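Local coordinates for Glyoxalase/bleomycin resistance protein/dioxygenase (Alicyclobacillus acidocaldarius subsp. acidocaldarius, PDB 3RRI) that is a metal-binding member of the vicinal oxygen chelate (glyoxalase/bleomycin resistance/dioxygenase) superfamily and may act as a dioxygenase, at residues P16-D21 with D117-L122; V28-C33 with R91-Y96. All blocks are in the same frame, centred on the assembly; numbering follows the deposited sequence.

Interaction 1. Residues P16-D21 with D117-L122; sequences PARDLD and DPSNNL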
# COMPACT_ATOMS: atom_id res chain seq x y z
N PRO A 16 -22.71 -10.39 23.58
CA PRO A 16 -23.02 -11.57 24.36
C PRO A 16 -23.23 -12.84 23.52
O PRO A 16 -23.77 -12.78 22.40
CB PRO A 16 -24.32 -11.18 25.05
CG PRO A 16 -24.94 -10.21 24.18
CD PRO A 16 -23.85 -9.48 23.45
N ALA A 17 -22.82 -13.98 24.07
CA ALA A 17 -23.10 -15.30 23.53
C ALA A 17 -23.66 -16.13 24.65
O ALA A 17 -23.03 -16.26 25.69
CB ALA A 17 -21.84 -15.96 23.00
N ARG A 18 -24.83 -16.72 24.46
CA ARG A 18 -25.41 -17.59 25.50
C ARG A 18 -24.66 -18.91 25.67
O ARG A 18 -24.76 -19.56 26.71
CB ARG A 18 -26.88 -17.83 25.17
CG ARG A 18 -27.11 -18.68 23.98
CD ARG A 18 -28.55 -18.60 23.56
NE ARG A 18 -28.80 -19.57 22.50
CZ ARG A 18 -29.98 -19.75 21.93
NH1 ARG A 18 -31.02 -19.02 22.31
NH2 ARG A 18 -30.12 -20.68 20.98
N ASP A 19 -23.90 -19.31 24.65
CA ASP A 19 -23.19 -20.57 24.63
C ASP A 19 -22.02 -20.45 23.67
O ASP A 19 -22.22 -20.14 22.49
CB ASP A 19 -24.15 -21.70 24.19
CG ASP A 19 -23.46 -23.06 24.12
OD1 ASP A 19 -22.62 -23.30 23.24
OD2 ASP A 19 -23.77 -23.92 25.00
N LEU A 20 -20.81 -20.69 24.15
CA LEU A 20 -19.64 -20.42 23.33
C LEU A 20 -19.46 -21.40 22.16
O LEU A 20 -19.02 -21.00 21.09
CB LEU A 20 -18.37 -20.39 24.17
CG LEU A 20 -18.27 -19.28 25.22
CD1 LEU A 20 -16.93 -19.42 26.00
CD2 LEU A 20 -18.41 -17.89 24.64
N ASP A 21 -19.76 -22.68 22.36
CA ASP A 21 -19.70 -23.65 21.28
C ASP A 21 -20.68 -23.31 20.17
O ASP A 21 -20.34 -23.45 18.98
CB ASP A 21 -19.93 -25.09 21.76
CG ASP A 21 -18.72 -25.68 22.47
OD1 ASP A 21 -17.60 -25.15 22.30
OD2 ASP A 21 -18.89 -26.69 23.18
N ASP A 117 -27.48 -14.02 14.87
CA ASP A 117 -26.74 -15.06 15.56
C ASP A 117 -27.62 -15.76 16.63
O ASP A 117 -28.76 -15.35 16.87
CB ASP A 117 -25.35 -14.56 16.04
CG ASP A 117 -25.33 -13.92 17.42
OD1 ASP A 117 -26.37 -13.88 18.09
OD2 ASP A 117 -24.20 -13.48 17.83
N PRO A 118 -27.12 -16.85 17.22
CA PRO A 118 -28.00 -17.65 18.10
C PRO A 118 -28.43 -16.92 19.38
O PRO A 118 -29.36 -17.37 20.05
CB PRO A 118 -27.16 -18.89 18.41
CG PRO A 118 -26.19 -18.98 17.29
CD PRO A 118 -25.87 -17.57 16.93
N SER A 119 -27.74 -15.83 19.72
CA SER A 119 -28.11 -15.04 20.86
C SER A 119 -28.77 -13.72 20.45
O SER A 119 -28.82 -12.77 21.22
CB SER A 119 -26.86 -14.79 21.72
OG SER A 119 -26.23 -15.99 22.05
N ASN A 120 -29.33 -13.70 19.22
CA ASN A 120 -30.11 -12.59 18.69
C ASN A 120 -29.35 -11.29 18.46
O ASN A 120 -29.94 -10.24 18.33
CB ASN A 120 -31.37 -12.31 19.54
CG ASN A 120 -32.37 -13.46 19.49
OD1 ASN A 120 -32.43 -14.23 18.51
ND2 ASN A 120 -33.17 -13.57 20.55
N ASN A 121 -28.02 -11.38 18.37
CA ASN A 121 -27.24 -10.27 17.83
C ASN A 121 -27.47 -10.12 16.34
O ASN A 121 -27.49 -11.14 15.61
CB ASN A 121 -25.75 -10.49 18.07
CG ASN A 121 -25.41 -10.45 19.55
OD1 ASN A 121 -25.53 -9.40 20.17
ND2 ASN A 121 -25.05 -11.58 20.09
N LEU A 122 -27.66 -8.89 15.90
CA LEU A 122 -27.94 -8.59 14.49
C LEU A 122 -26.67 -8.14 13.75
O LEU A 122 -26.01 -7.17 14.17
CB LEU A 122 -29.02 -7.54 14.36
CG LEU A 122 -30.45 -7.89 14.83
CD1 LEU A 122 -31.35 -6.70 14.65
CD2 LEU A 122 -31.03 -9.16 14.12
O HOH W 1 -22.95 -14.35 20.12

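Interaction 2. Residues V28-C33 with R91-Y96; sequences VTKLGC and RGIPFY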
# COMPACT_ATOMS: atom_id res chain seq x y z
N VAL A 28 -17.63 -19.29 13.02
CA VAL A 28 -16.51 -19.96 12.37
C VAL A 28 -17.07 -20.94 11.34
O VAL A 28 -16.88 -20.75 10.14
CB VAL A 28 -15.61 -20.68 13.37
CG1 VAL A 28 -14.51 -21.42 12.67
CG2 VAL A 28 -15.00 -19.67 14.40
N THR A 29 -17.78 -21.96 11.78
CA THR A 29 -18.16 -23.02 10.85
C THR A 29 -19.06 -22.51 9.74
O THR A 29 -18.82 -22.81 8.57
CB THR A 29 -18.87 -24.18 11.56
OG1 THR A 29 -18.04 -24.68 12.62
CG2 THR A 29 -19.15 -25.34 10.57
N LYS A 30 -20.10 -21.75 10.07
CA LYS A 30 -21.00 -21.27 9.02
C LYS A 30 -20.54 -19.97 8.40
O LYS A 30 -20.41 -19.88 7.19
CB LYS A 30 -22.43 -21.12 9.52
CG LYS A 30 -23.10 -22.45 9.88
CD LYS A 30 -24.03 -22.32 11.05
CE LYS A 30 -25.06 -21.24 10.85
NZ LYS A 30 -26.15 -21.37 11.89
N LEU A 31 -20.27 -18.93 9.20
CA LEU A 31 -19.98 -17.63 8.59
C LEU A 31 -18.57 -17.53 7.95
O LEU A 31 -18.29 -16.66 7.11
CB LEU A 31 -20.23 -16.47 9.57
CG LEU A 31 -20.31 -15.05 9.03
CD1 LEU A 31 -21.50 -14.84 8.05
CD2 LEU A 31 -20.41 -14.07 10.19
N GLY A 32 -17.66 -18.42 8.37
CA GLY A 32 -16.34 -18.47 7.79
C GLY A 32 -15.31 -17.56 8.44
O GLY A 32 -14.27 -17.37 7.88
N CYS A 33 -15.63 -17.02 9.61
CA CYS A 33 -14.63 -16.26 10.39
C CYS A 33 -13.60 -17.24 10.93
O CYS A 33 -13.79 -18.47 10.94
CB CYS A 33 -15.31 -15.51 11.53
SG CYS A 33 -16.56 -14.36 10.94
N ARG A 91 -25.23 -21.88 2.96
CA ARG A 91 -24.97 -22.54 4.23
C ARG A 91 -26.10 -22.44 5.26
O ARG A 91 -25.98 -22.95 6.36
CB ARG A 91 -23.67 -22.00 4.82
CG ARG A 91 -22.49 -22.38 3.99
CD ARG A 91 -21.21 -21.96 4.70
NE ARG A 91 -20.02 -22.37 3.97
CZ ARG A 91 -18.79 -22.02 4.32
NH1 ARG A 91 -18.60 -21.16 5.35
NH2 ARG A 91 -17.75 -22.48 3.63
N GLY A 92 -27.22 -21.85 4.88
CA GLY A 92 -28.40 -21.87 5.72
C GLY A 92 -28.30 -20.99 6.97
O GLY A 92 -28.86 -21.32 8.01
N ILE A 93 -27.61 -19.86 6.85
CA ILE A 93 -27.45 -18.96 8.01
C ILE A 93 -28.71 -18.14 8.15
O ILE A 93 -29.21 -17.61 7.16
CB ILE A 93 -26.24 -18.01 7.88
CG1 ILE A 93 -24.97 -18.80 7.59
CG2 ILE A 93 -26.12 -17.16 9.19
CD1 ILE A 93 -23.66 -17.96 7.59
N PRO A 94 -29.26 -18.04 9.38
CA PRO A 94 -30.54 -17.36 9.44
C PRO A 94 -30.44 -15.89 9.09
O PRO A 94 -29.55 -15.21 9.60
CB PRO A 94 -30.98 -17.51 10.91
CG PRO A 94 -30.19 -18.60 11.43
CD PRO A 94 -28.94 -18.76 10.62
N PHE A 95 -31.35 -15.41 8.25
CA PHE A 95 -31.54 -13.99 8.00
C PHE A 95 -32.61 -13.40 8.93
O PHE A 95 -33.67 -14.00 9.17
CB PHE A 95 -31.99 -13.76 6.56
CG PHE A 95 -30.89 -13.91 5.55
CD1 PHE A 95 -30.37 -15.16 5.26
CD2 PHE A 95 -30.35 -12.81 4.89
CE1 PHE A 95 -29.33 -15.31 4.31
CE2 PHE A 95 -29.32 -12.96 3.97
CZ PHE A 95 -28.80 -14.21 3.70
N TYR A 96 -32.31 -12.23 9.49
CA TYR A 96 -33.29 -11.37 10.12
C TYR A 96 -34.03 -10.55 9.07
O TYR A 96 -35.25 -10.32 9.18
CB TYR A 96 -32.61 -10.45 11.15
CG TYR A 96 -33.57 -9.54 11.85
CD1 TYR A 96 -34.43 -10.04 12.83
CD2 TYR A 96 -33.65 -8.19 11.52
CE1 TYR A 96 -35.34 -9.20 13.47
CE2 TYR A 96 -34.55 -7.35 12.15
CZ TYR A 96 -35.39 -7.86 13.12
OH TYR A 96 -36.28 -7.02 13.75

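Interaction 1. Residues P16-D21 with D117-L122
Ser119 and Asn121, in the turn between strands 110-116 and 122-128, hydrogen-bond to the end of strand 10-17 and the residue after it in this glyoxalase-family fold. The turn is a type I beta turn from Asp117 to Asn120, and it ties strand 10-17 to the link between those two later strands. Ser119 OG accepts from the backbone N of Arg18 at 2.9 Å, and the bond is nearly straight (170°). The chi1 of Ser119, -53°, sets OG beside its own backbone N and turns it to Arg18. Asn121 ND2 donates to Pro16 O at 2.9 Å, in the plane of that carbonyl and close to its own amide plane. The same ND2 also meets Asp117 OD2, on the syn side of the carboxylate. Two bonds therefore limit rotation of the amide, and Asn121 OD1 hydrogen-bonds to Arg69 of the second subunit. Asp117 OD1 accepts the backbone N of Ser119, an Asx turn, and the backbone N of Asn121 from the opposite face of the carboxylate. Tyr27 OH gives Asp117 OD2 a further partner. The extended Arg18 chain runs past Ser119 OG, and its guanidinium lies flat over Pro118 O without a hydrogen bond to it. The charge of Arg18 is paired with Glu22. One water donates to both sides, 2.9 Å from Pro16 O and 2.8 Å from Asp117 OD2.

Interaction 2. Residues V28-C33 with R91-Y96
Arg91 reaches from the end of helix 78-90 to the end of helix 20-30, so the contact joins two helix ends of the glyoxalase-family fold. The chain leaves helix 78-90 through a Schellman motif at Gly92. From CB the Arg91 side chain runs extended through CG to NE. Its CD passes 3.3 Å from Lys30 O. The guanidinium then meets that oxygen with its edge: NH1 donates to Lys30 O at 2.9 Å and 160°. The oxygen lies in the guanidinium plane, but NH1 sits 43° above the plane of the carbonyl. The positive group at the C-terminal end of helix 20-30 probably interacts favourably with the helix dipole. Arg91 NH2 makes a salt bridge with Glu108 of the third subunit, so one guanidinium bonds a helix end of its own chain through NH1 and a neighbouring subunit through NH2.

Ile93 packs beside this bond. Its CG1 is anti to the carbonyl carbon (chi1 -53°), and the branch runs alongside Lys30 in the opposite direction. CG1 and CD1 both touch Lys30 CB. The Lys30 chain bends at chi2 and chi3 and carries NZ to the ring of Pro94. Leu31 crosses Ile93 at about a right angle, with CD1 atoms 3.8 Å apart.

Overall arrangement
The centres of interactions 1 and 2 are about 12 Å apart. Segment 16-21 runs into the start of helix 20-30, and segment 28-33 holds its end. Along the chain the order is 16-21, 28-33, 91-96, 117-122, so both segments of interaction 2 fall between those of interaction 1. Segments 117-122 and 91-96 touch, with Leu122 CD2 3.4 Å from Tyr96 CG. The two contacts tie the early part of the chain, with helix 20-30 and strands 10-17, 34-39, 42-47 and 50-56, to the later part with helix 78-90 and strands 95-98, 110-116 and 122-128. Each lies beside a subunit interface: the second subunit at interaction 1, the third and fourth at interaction 2.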